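Local coordinates for protein of unknown function with a Fic domain (Bacteroides thetaiotaomicron VPI-5482, PDB 3CUC) that is of unknown function but carries a Fic domain, the mostly helical fold of the Fic/DOC family, at residues 100-103 with 104-108; 150-153 with 154-157; 265-268 with 269-273. One frame throughout, in Å; residues are numbered along the deposited sequence.

Overall arrangement
The three contacts follow one another along a largely helical chain, each tying together residues a few positions apart. Contact 1 lies on helix 97-107, contact 2 covers the loop after strand 147-148 and the start of helix 156-173, and contact 3 lies on helix 256-277. The centres of contacts 1 and 2 are about 18 Å apart and their nearest atoms about 6 Å, and helix 156-173 reaches helix 97-107 at Ile100. Contact 3 lies across the centre of the chain, its centre about 28 Å from that of contact 1 and about 36 Å from that of contact 2. Contacts 1 and 2 thus belong to the Fic part of the protein, while contact 3 ties the last long helix to helices 6-16 and 22-42.

Contact 1 of 3, residues 100-103 with 104-108; sequences IREL and NRTIL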
ATOM      1  N   ILE A 100     -12.780   1.376   0.341  1.00 48.37           N
ATOM      2  CA  ILE A 100     -11.895   0.233   0.129  1.00 48.31           C
ATOM      3  C   ILE A 100     -12.471  -0.691  -0.940  1.00 49.11           C
ATOM      4  O   ILE A 100     -11.741  -1.212  -1.785  1.00 47.92           O
ATOM      5  CB  ILE A 100     -11.658  -0.560   1.432  1.00 48.19           C
ATOM      6  CG1 ILE A 100     -10.954   0.314   2.473  1.00 47.48           C
ATOM      7  CG2 ILE A 100     -10.802  -1.788   1.160  1.00 45.61           C
ATOM      8  CD1 ILE A 100     -10.907  -0.299   3.851  1.00 45.86           C
ATOM      9  N   ARG A 101     -13.787  -0.869  -0.901  1.00 50.56           N
ATOM     10  CA  ARG A 101     -14.490  -1.691  -1.881  1.00 52.42           C
ATOM     11  C   ARG A 101     -14.390  -1.070  -3.274  1.00 52.30           C
ATOM     12  O   ARG A 101     -14.120  -1.766  -4.249  1.00 52.57           O
ATOM     13  CB  ARG A 101     -15.957  -1.871  -1.473  1.00 53.27           C
ATOM     14  CG  ARG A 101     -16.154  -2.607  -0.139  1.00 58.02           C
ATOM     15  CD  ARG A 101     -17.523  -2.320   0.486  1.00 65.62           C
ATOM     16  NE  ARG A 101     -18.538  -3.179  -0.110  1.00 67.58           N
ATOM     17  CZ  ARG A 101     -18.838  -4.407   0.308  1.00 73.96           C
ATOM     18  NH1 ARG A 101     -18.221  -4.941   1.353  1.00 76.25           N
ATOM     19  NH2 ARG A 101     -19.769  -5.108  -0.323  1.00 77.77           N
ATOM     20  N   GLU A 102     -14.590   0.240  -3.359  1.00 52.42           N
ATOM     21  CA  GLU A 102     -14.451   0.960  -4.624  1.00 53.11           C
ATOM     22  C   GLU A 102     -13.017   0.868  -5.152  1.00 52.10           C
ATOM     23  O   GLU A 102     -12.786   0.845  -6.362  1.00 51.65           O
ATOM     24  CB  GLU A 102     -14.856   2.431  -4.451  1.00 54.17           C
ATOM     25  CG  GLU A 102     -14.925   3.233  -5.753  1.00 59.66           C
ATOM     26  CD  GLU A 102     -15.981   2.708  -6.714  1.00 66.47           C
ATOM     27  OE1 GLU A 102     -17.171   2.700  -6.339  1.00 74.85           O
ATOM     28  OE2 GLU A 102     -15.627   2.306  -7.845  1.00 71.14           O
ATOM     29  N   LEU A 103     -12.061   0.816  -4.232  1.00 51.42           N
ATOM     30  CA  LEU A 103     -10.652   0.671  -4.581  1.00 51.06           C
ATOM     31  C   LEU A 103     -10.411  -0.675  -5.258  1.00 50.66           C
ATOM     32  O   LEU A 103      -9.735  -0.749  -6.282  1.00 50.20           O
ATOM     33  CB  LEU A 103      -9.781   0.796  -3.323  1.00 51.20           C
ATOM     34  CG  LEU A 103      -8.369   1.375  -3.461  1.00 52.12           C
ATOM     35  CD1 LEU A 103      -8.354   2.693  -4.240  1.00 51.76           C
ATOM     36  CD2 LEU A 103      -7.772   1.570  -2.077  1.00 51.01           C
ATOM     37  N   ASN A 104     -10.979  -1.733  -4.686  1.00 50.60           N
ATOM     38  CA  ASN A 104     -10.875  -3.067  -5.264  1.00 51.12           C
ATOM     39  C   ASN A 104     -11.529  -3.131  -6.646  1.00 51.72           C
ATOM     40  O   ASN A 104     -10.928  -3.606  -7.615  1.00 51.52           O
ATOM     41  CB  ASN A 104     -11.522  -4.095  -4.337  1.00 51.46           C
ATOM     42  CG  ASN A 104     -11.258  -5.520  -4.778  1.00 51.30           C
ATOM     43  OD1 ASN A 104     -12.112  -6.158  -5.395  1.00 50.07           O
ATOM     44  ND2 ASN A 104     -10.062  -6.021  -4.477  1.00 49.87           N
ATOM     45  N   ARG A 105     -12.760  -2.634  -6.724  1.00 51.87           N
ATOM     46  CA  ARG A 105     -13.489  -2.550  -7.981  1.00 52.92           C
ATOM     47  C   ARG A 105     -12.659  -1.838  -9.050  1.00 50.82           C
ATOM     48  O   ARG A 105     -12.644  -2.248 -10.201  1.00 49.85           O
ATOM     49  CB  ARG A 105     -14.813  -1.809  -7.757  1.00 52.96           C
ATOM     50  CG  ARG A 105     -15.764  -1.747  -8.967  1.00 57.30           C
ATOM     51  CD  ARG A 105     -17.136  -1.125  -8.598  1.00 59.73           C
ATOM     52  NE  ARG A 105     -17.818  -1.857  -7.512  1.00 70.91           N
ATOM     53  CZ  ARG A 105     -17.979  -1.434  -6.249  1.00 73.95           C
ATOM     54  NH1 ARG A 105     -17.532  -0.249  -5.848  1.00 75.11           N
ATOM     55  NH2 ARG A 105     -18.610  -2.211  -5.368  1.00 71.51           N
ATOM     56  N   THR A 106     -11.960  -0.778  -8.658  1.00 50.37           N
ATOM     57  CA  THR A 106     -11.189   0.035  -9.598  1.00 49.46           C
ATOM     58  C   THR A 106      -9.961  -0.694 -10.132  1.00 50.14           C
ATOM     59  O   THR A 106      -9.817  -0.851 -11.342  1.00 50.80           O
ATOM     60  CB  THR A 106     -10.724   1.349  -8.944  1.00 48.58           C
ATOM     61  OG1 THR A 106     -11.859   2.064  -8.454  1.00 48.58           O
ATOM     62  CG2 THR A 106      -9.976   2.218  -9.940  1.00 47.89           C
ATOM     63  N   ILE A 107      -9.085  -1.142  -9.234  1.00 50.36           N
ATOM     64  CA  ILE A 107      -7.770  -1.663  -9.644  1.00 50.07           C
ATOM     65  C   ILE A 107      -7.867  -3.016 -10.366  1.00 51.81           C
ATOM     66  O   ILE A 107      -7.054  -3.307 -11.249  1.00 50.93           O
ATOM     67  CB  ILE A 107      -6.754  -1.742  -8.464  1.00 48.79           C
ATOM     68  CG1 ILE A 107      -7.143  -2.814  -7.444  1.00 44.43           C
ATOM     69  CG2 ILE A 107      -6.616  -0.392  -7.788  1.00 46.98           C
ATOM     70  CD1 ILE A 107      -6.055  -3.084  -6.458  1.00 42.79           C
ATOM     71  N   LEU A 108      -8.844  -3.834  -9.971  1.00 53.91           N
ATOM     72  CA  LEU A 108      -9.218  -5.026 -10.732  1.00 56.15           C
ATOM     73  C   LEU A 108     -10.348  -4.570 -11.639  1.00 59.53           C
ATOM     74  O   LEU A 108     -11.454  -4.323 -11.165  1.00 63.68           O
ATOM     75  CB  LEU A 108      -9.709  -6.154  -9.814  1.00 54.78           C
ATOM     76  CG  LEU A 108      -8.867  -6.483  -8.586  1.00 51.77           C
ATOM     77  CD1 LEU A 108      -9.499  -7.644  -7.805  1.00 46.67           C
ATOM     78  CD2 LEU A 108      -7.429  -6.793  -8.995  1.00 43.69           C
TER
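Glu102 and Arg105 form a salt bridge three residues apart on helix 97-107, with Glu102 OE1 3.0 Å from Arg105 NH1. As a hydrogen bond it is weak, because the angle at the N-H is only 122°. The carboxylate, its plane turned 54° from that of the guanidinium, meets the guanidinium at its edge, while Arg101 O lies over one face, toward its rim. In both residues chi1 near 180° swings CG away from the residue's own N; a bend at chi2 in the glutamate and at chi3 in the arginine then brings the charged ends together. Long, flexible, oppositely charged side chains suit this partly exposed side of the helix.

One turn on, Thr106 OG1 bonds back to Glu102 O at 2.6 Å. The same oxygen takes Thr106 N at 2.9 Å, and the two donors reach it from opposite faces of the carbonyl plane. A threonine can thus satisfy its hydroxyl within its own helix.

Further out, Arg101 pairs with Glu132 and makes a cation-pi contact with Tyr133. The buried amide of Asn104 donates to Asp197 O and accepts from Gly131 N, joining the helix to two loops. Leu103 and Thr106 pack on Met83 of helix 68-89, Leu103 and Ile107 on helix 199-213, and Ile100 on helix 156-173.

Contact 2 of 3, residues 150-153 with 154-157; sequences YASP and EETP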
ATOM      1  N   TYR A 150      -6.907 -16.985   6.387  1.00 55.97           N
ATOM      2  CA  TYR A 150      -7.403 -15.607   6.431  1.00 56.00           C
ATOM      3  C   TYR A 150      -8.825 -15.634   6.982  1.00 56.41           C
ATOM      4  O   TYR A 150      -9.353 -16.702   7.288  1.00 56.98           O
ATOM      5  CB  TYR A 150      -7.383 -14.940   5.053  1.00 56.02           C
ATOM      6  CG  TYR A 150      -6.048 -14.991   4.346  1.00 56.05           C
ATOM      7  CD1 TYR A 150      -4.959 -14.252   4.803  1.00 56.75           C
ATOM      8  CD2 TYR A 150      -5.881 -15.760   3.202  1.00 58.68           C
ATOM      9  CE1 TYR A 150      -3.736 -14.291   4.143  1.00 55.80           C
ATOM     10  CE2 TYR A 150      -4.665 -15.807   2.537  1.00 58.71           C
ATOM     11  CZ  TYR A 150      -3.598 -15.072   3.012  1.00 54.71           C
ATOM     12  OH  TYR A 150      -2.396 -15.123   2.352  1.00 56.40           O
ATOM     13  N   ALA A 151      -9.448 -14.467   7.114  1.00 57.16           N
ATOM     14  CA  ALA A 151     -10.808 -14.388   7.643  1.00 57.62           C
ATOM     15  C   ALA A 151     -11.749 -15.268   6.826  1.00 57.88           C
ATOM     16  O   ALA A 151     -11.630 -15.355   5.601  1.00 57.02           O
ATOM     17  CB  ALA A 151     -11.304 -12.938   7.653  1.00 57.40           C
ATOM     18  N   SER A 152     -12.670 -15.933   7.515  1.00 59.16           N
ATOM     19  CA  SER A 152     -13.669 -16.744   6.837  1.00 59.96           C
ATOM     20  C   SER A 152     -14.639 -15.800   6.147  1.00 60.90           C
ATOM     21  O   SER A 152     -14.817 -14.666   6.595  1.00 60.53           O
ATOM     22  CB  SER A 152     -14.412 -17.646   7.824  1.00 59.65           C
ATOM     23  OG  SER A 152     -15.159 -16.888   8.757  1.00 57.45           O
ATOM     24  N   PRO A 153     -15.267 -16.257   5.050  1.00 62.34           N
ATOM     25  CA  PRO A 153     -16.256 -15.418   4.374  1.00 62.86           C
ATOM     26  C   PRO A 153     -17.339 -14.883   5.316  1.00 63.38           C
ATOM     27  O   PRO A 153     -17.832 -13.776   5.116  1.00 63.43           O
ATOM     28  CB  PRO A 153     -16.863 -16.367   3.339  1.00 62.82           C
ATOM     29  CG  PRO A 153     -15.784 -17.347   3.057  1.00 62.72           C
ATOM     30  CD  PRO A 153     -15.094 -17.555   4.370  1.00 62.58           C
ATOM     31  N   GLU A 154     -17.681 -15.660   6.342  1.00 64.30           N
ATOM     32  CA  GLU A 154     -18.742 -15.296   7.281  1.00 64.68           C
ATOM     33  C   GLU A 154     -18.327 -14.135   8.187  1.00 63.80           C
ATOM     34  O   GLU A 154     -19.079 -13.179   8.354  1.00 63.61           O
ATOM     35  CB  GLU A 154     -19.146 -16.505   8.143  1.00 65.14           C
ATOM     36  CG  GLU A 154     -19.726 -17.704   7.366  1.00 68.05           C
ATOM     37  CD  GLU A 154     -18.670 -18.576   6.685  1.00 71.05           C
ATOM     38  OE1 GLU A 154     -17.558 -18.720   7.229  1.00 71.51           O
ATOM     39  OE2 GLU A 154     -18.959 -19.125   5.601  1.00 71.24           O
ATOM     40  N   GLU A 155     -17.131 -14.217   8.761  1.00 63.25           N
ATOM     41  CA  GLU A 155     -16.681 -13.227   9.745  1.00 62.91           C
ATOM     42  C   GLU A 155     -16.037 -11.978   9.120  1.00 61.92           C
ATOM     43  O   GLU A 155     -15.794 -10.995   9.821  1.00 61.97           O
ATOM     44  CB  GLU A 155     -15.724 -13.881  10.752  1.00 62.78           C
ATOM     45  CG  GLU A 155     -14.322 -14.165  10.219  1.00 65.16           C
ATOM     46  CD  GLU A 155     -13.588 -15.223  11.021  1.00 66.27           C
ATOM     47  OE1 GLU A 155     -13.898 -15.392  12.220  1.00 63.20           O
ATOM     48  OE2 GLU A 155     -12.696 -15.886  10.448  1.00 66.11           O
ATOM     49  N   THR A 156     -15.772 -12.017   7.812  1.00 60.49           N
ATOM     50  CA  THR A 156     -15.089 -10.922   7.115  1.00 58.77           C
ATOM     51  C   THR A 156     -15.757  -9.552   7.286  1.00 58.46           C
ATOM     52  O   THR A 156     -15.093  -8.607   7.705  1.00 59.04           O
ATOM     53  CB  THR A 156     -14.889 -11.233   5.608  1.00 58.28           C
ATOM     54  OG1 THR A 156     -13.927 -12.288   5.468  1.00 55.73           O
ATOM     55  CG2 THR A 156     -14.397  -9.999   4.851  1.00 55.02           C
ATOM     56  N   PRO A 157     -17.061  -9.431   6.968  1.00 57.68           N
ATOM     57  CA  PRO A 157     -17.720  -8.124   7.140  1.00 57.15           C
ATOM     58  C   PRO A 157     -17.645  -7.554   8.560  1.00 57.28           C
ATOM     59  O   PRO A 157     -17.486  -6.344   8.723  1.00 57.43           O
ATOM     60  CB  PRO A 157     -19.180  -8.392   6.748  1.00 56.43           C
ATOM     61  CG  PRO A 157     -19.326  -9.858   6.679  1.00 56.23           C
ATOM     62  CD  PRO A 157     -17.983 -10.439   6.416  1.00 57.62           C
TER
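Ser152 and Glu155 hold each other through backbone and side chain at the start of helix 156-173. The straight bond runs from Ser152 N to the carboxylate: it donates to Glu155 OE2 at 2.9 Å with an angle of 176°, meeting the oxygen on its anti side. In the other direction Glu155 N donates to Ser152 OG, a weak bond at 3.3 Å. Together these reciprocal bonds have the form of a capping box, with serine offering a compact acceptor and glutamate a carboxylate long enough to reach back to the serine N-H. A chi1 of 75° tucks Glu155 CG over its own backbone, and the chain runs extended from there to place OE2 beside that N-H.

Hydroxyl and backbone bonds converge on Ser152 O. Thr156 OG1 donates to it at 2.8 Å from above the carbonyl plane, 50° out of it, and Thr156 N adds a weak bond at 3.1 Å. Threonine suits the spot because its hydroxyl turns back to a carbonyl four residues earlier.

Carbon atoms of Ala151, Pro153 and Pro157 make van der Waals contacts round the turn. The methyl of Ala151 lies 3.5 Å from Thr156 OG1, and the Pro153 ring runs alongside the Glu154 side chain. Proline suits position 153, directly after the capping serine, where a helix makes little use of backbone N-H groups. Pro157 has no N-H to offer Pro153 O and lays its CD there instead, at 3.6 Å.

Tyr150 stacks on the His193 ring, and the backbones of Ala151 and Ile192, at the end of helix 178-192, are hydrogen-bonded. Thr156 rests on Tyr133 and Pro194 and Pro153 on Pro137, so loops pack about the start of helix 156-173 as the chain enters it from strand 147-148.

Contact 3 of 3, residues 265-268 with 269-273; sequences CLIR and SLTLA
Arg268 and Leu272, one turn apart on helix 256-277, run obliquely to each other, and the CD2 methyl of the leucine settles over one face of the guanidinium, 3.5 Å from Arg268 NH2. The arginine turns CG to the far side from its own N (chi1 -168°) and stays extended to NE, which carries the flat group out beside Leu272. A leucine methyl can cover this face without competing for the N-H groups that lie in the guanidinium plane; NH2 itself forms a salt bridge with Glu35.

On another side of the helix, the side chains of Leu266 and Leu270 make an apolar contact. They also meet at a slant, CG of Leu266 being 3.9 Å from CD1 of Leu270; branched and buried, they pack against each other, Leu266 also on Tyr216 and Leu270 on Trp14.

Ile267 and Thr271 have a polar link instead. Thr271 OG1 lies beside its own backbone N and donates to Ile267 O at 2.8 Å, while Thr271 N donates to the same oxygen at 3.0 Å from the opposite face of the carbonyl plane. The hydroxyl is therefore bonded within the helix, and the side chain can also lie against apolar neighbours.

Ser269 OG, small and buried, is hydrogen-bonded to Met218 O in a loop. Leu10 and Trp14 of helix 6-16 meet Ile267, Thr271 and Leu270, and Trp28 of helix 22-42 packs on Ser269 and Leu272, so both N-terminal helices lie against this one.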
ATOM      1  N   CYS A 265      11.832   1.996   4.237  1.00 49.33           N
ATOM      2  CA  CYS A 265      11.313   2.536   2.975  1.00 50.14           C
ATOM      3  C   CYS A 265      11.129   4.034   3.068  1.00 49.61           C
ATOM      4  O   CYS A 265      11.483   4.760   2.141  1.00 50.91           O
ATOM      5  CB  CYS A 265       9.965   1.928   2.604  1.00 49.84           C
ATOM      6  SG  CYS A 265       9.981   0.155   2.522  1.00 56.02           S
ATOM      7  N   LEU A 266      10.551   4.488   4.179  1.00 48.08           N
ATOM      8  CA  LEU A 266      10.297   5.905   4.376  1.00 47.03           C
ATOM      9  C   LEU A 266      11.610   6.677   4.392  1.00 45.47           C
ATOM     10  O   LEU A 266      11.671   7.795   3.894  1.00 45.27           O
ATOM     11  CB  LEU A 266       9.516   6.133   5.661  1.00 47.52           C
ATOM     12  CG  LEU A 266       9.014   7.549   5.907  1.00 49.48           C
ATOM     13  CD1 LEU A 266       8.065   8.000   4.814  1.00 49.42           C
ATOM     14  CD2 LEU A 266       8.329   7.589   7.252  1.00 49.51           C
ATOM     15  N   ILE A 267      12.658   6.065   4.939  1.00 44.52           N
ATOM     16  CA  ILE A 267      14.005   6.641   4.875  1.00 44.35           C
ATOM     17  C   ILE A 267      14.446   6.847   3.427  1.00 45.31           C
ATOM     18  O   ILE A 267      14.975   7.900   3.081  1.00 44.37           O
ATOM     19  CB  ILE A 267      15.048   5.769   5.625  1.00 44.20           C
ATOM     20  CG1 ILE A 267      14.886   5.929   7.138  1.00 45.09           C
ATOM     21  CG2 ILE A 267      16.471   6.160   5.238  1.00 39.77           C
ATOM     22  CD1 ILE A 267      15.771   5.016   7.947  1.00 42.12           C
ATOM     23  N   ARG A 268      14.210   5.847   2.585  1.00 47.65           N
ATOM     24  CA  ARG A 268      14.553   5.947   1.171  1.00 50.10           C
ATOM     25  C   ARG A 268      13.766   7.066   0.486  1.00 48.05           C
ATOM     26  O   ARG A 268      14.351   7.850  -0.256  1.00 49.03           O
ATOM     27  CB  ARG A 268      14.315   4.614   0.450  1.00 50.30           C
ATOM     28  CG  ARG A 268      14.919   4.565  -0.961  1.00 55.86           C
ATOM     29  CD  ARG A 268      14.303   3.482  -1.864  1.00 57.85           C
ATOM     30  NE  ARG A 268      14.460   3.840  -3.280  1.00 68.74           N
ATOM     31  CZ  ARG A 268      13.484   4.222  -4.114  1.00 71.98           C
ATOM     32  NH1 ARG A 268      12.204   4.290  -3.729  1.00 69.44           N
ATOM     33  NH2 ARG A 268      13.794   4.526  -5.372  1.00 72.93           N
ATOM     34  N   SER A 269      12.457   7.143   0.747  1.00 46.83           N
ATOM     35  CA  SER A 269      11.587   8.168   0.140  1.00 46.11           C
ATOM     36  C   SER A 269      11.997   9.562   0.575  1.00 46.18           C
ATOM     37  O   SER A 269      12.104  10.471  -0.253  1.00 46.71           O
ATOM     38  CB  SER A 269      10.118   7.964   0.522  1.00 45.50           C
ATOM     39  OG  SER A 269       9.598   6.749   0.015  1.00 49.28           O
ATOM     40  N   LEU A 270      12.213   9.725   1.879  1.00 45.54           N
ATOM     41  CA  LEU A 270      12.640  10.997   2.437  1.00 44.98           C
ATOM     42  C   LEU A 270      13.962  11.449   1.822  1.00 45.73           C
ATOM     43  O   LEU A 270      14.116  12.615   1.458  1.00 46.07           O
ATOM     44  CB  LEU A 270      12.753  10.904   3.965  1.00 44.38           C
ATOM     45  CG  LEU A 270      11.428  10.956   4.736  1.00 42.28           C
ATOM     46  CD1 LEU A 270      11.626  10.498   6.167  1.00 35.71           C
ATOM     47  CD2 LEU A 270      10.816  12.368   4.698  1.00 35.13           C
ATOM     48  N   THR A 271      14.907  10.522   1.690  1.00 46.01           N
ATOM     49  CA  THR A 271      16.217  10.862   1.148  1.00 46.20           C
ATOM     50  C   THR A 271      16.095  11.325  -0.300  1.00 47.07           C
ATOM     51  O   THR A 271      16.666  12.341  -0.678  1.00 47.18           O
ATOM     52  CB  THR A 271      17.196   9.684   1.243  1.00 45.77           C
ATOM     53  OG1 THR A 271      17.346   9.301   2.616  1.00 46.17           O
ATOM     54  CG2 THR A 271      18.551  10.077   0.687  1.00 41.57           C
ATOM     55  N   LEU A 272      15.337  10.584  -1.100  1.00 47.91           N
ATOM     56  CA  LEU A 272      15.093  10.971  -2.484  1.00 49.46           C
ATOM     57  C   LEU A 272      14.318  12.281  -2.592  1.00 49.21           C
ATOM     58  O   LEU A 272      14.608  13.101  -3.467  1.00 49.80           O
ATOM     59  CB  LEU A 272      14.339   9.869  -3.243  1.00 49.54           C
ATOM     60  CG  LEU A 272      15.132   9.087  -4.291  1.00 52.94           C
ATOM     61  CD1 LEU A 272      16.407   8.491  -3.664  1.00 55.16           C
ATOM     62  CD2 LEU A 272      14.246   8.005  -4.943  1.00 51.59           C
ATOM     63  N   ALA A 273      13.323  12.467  -1.725  1.00 48.48           N
ATOM     64  CA  ALA A 273      12.460  13.641  -1.802  1.00 47.81           C
ATOM     65  C   ALA A 273      13.236  14.899  -1.420  1.00 47.33           C
ATOM     66  O   ALA A 273      13.106  15.936  -2.077  1.00 47.57           O
ATOM     67  CB  ALA A 273      11.248  13.467  -0.920  1.00 47.75           C
TER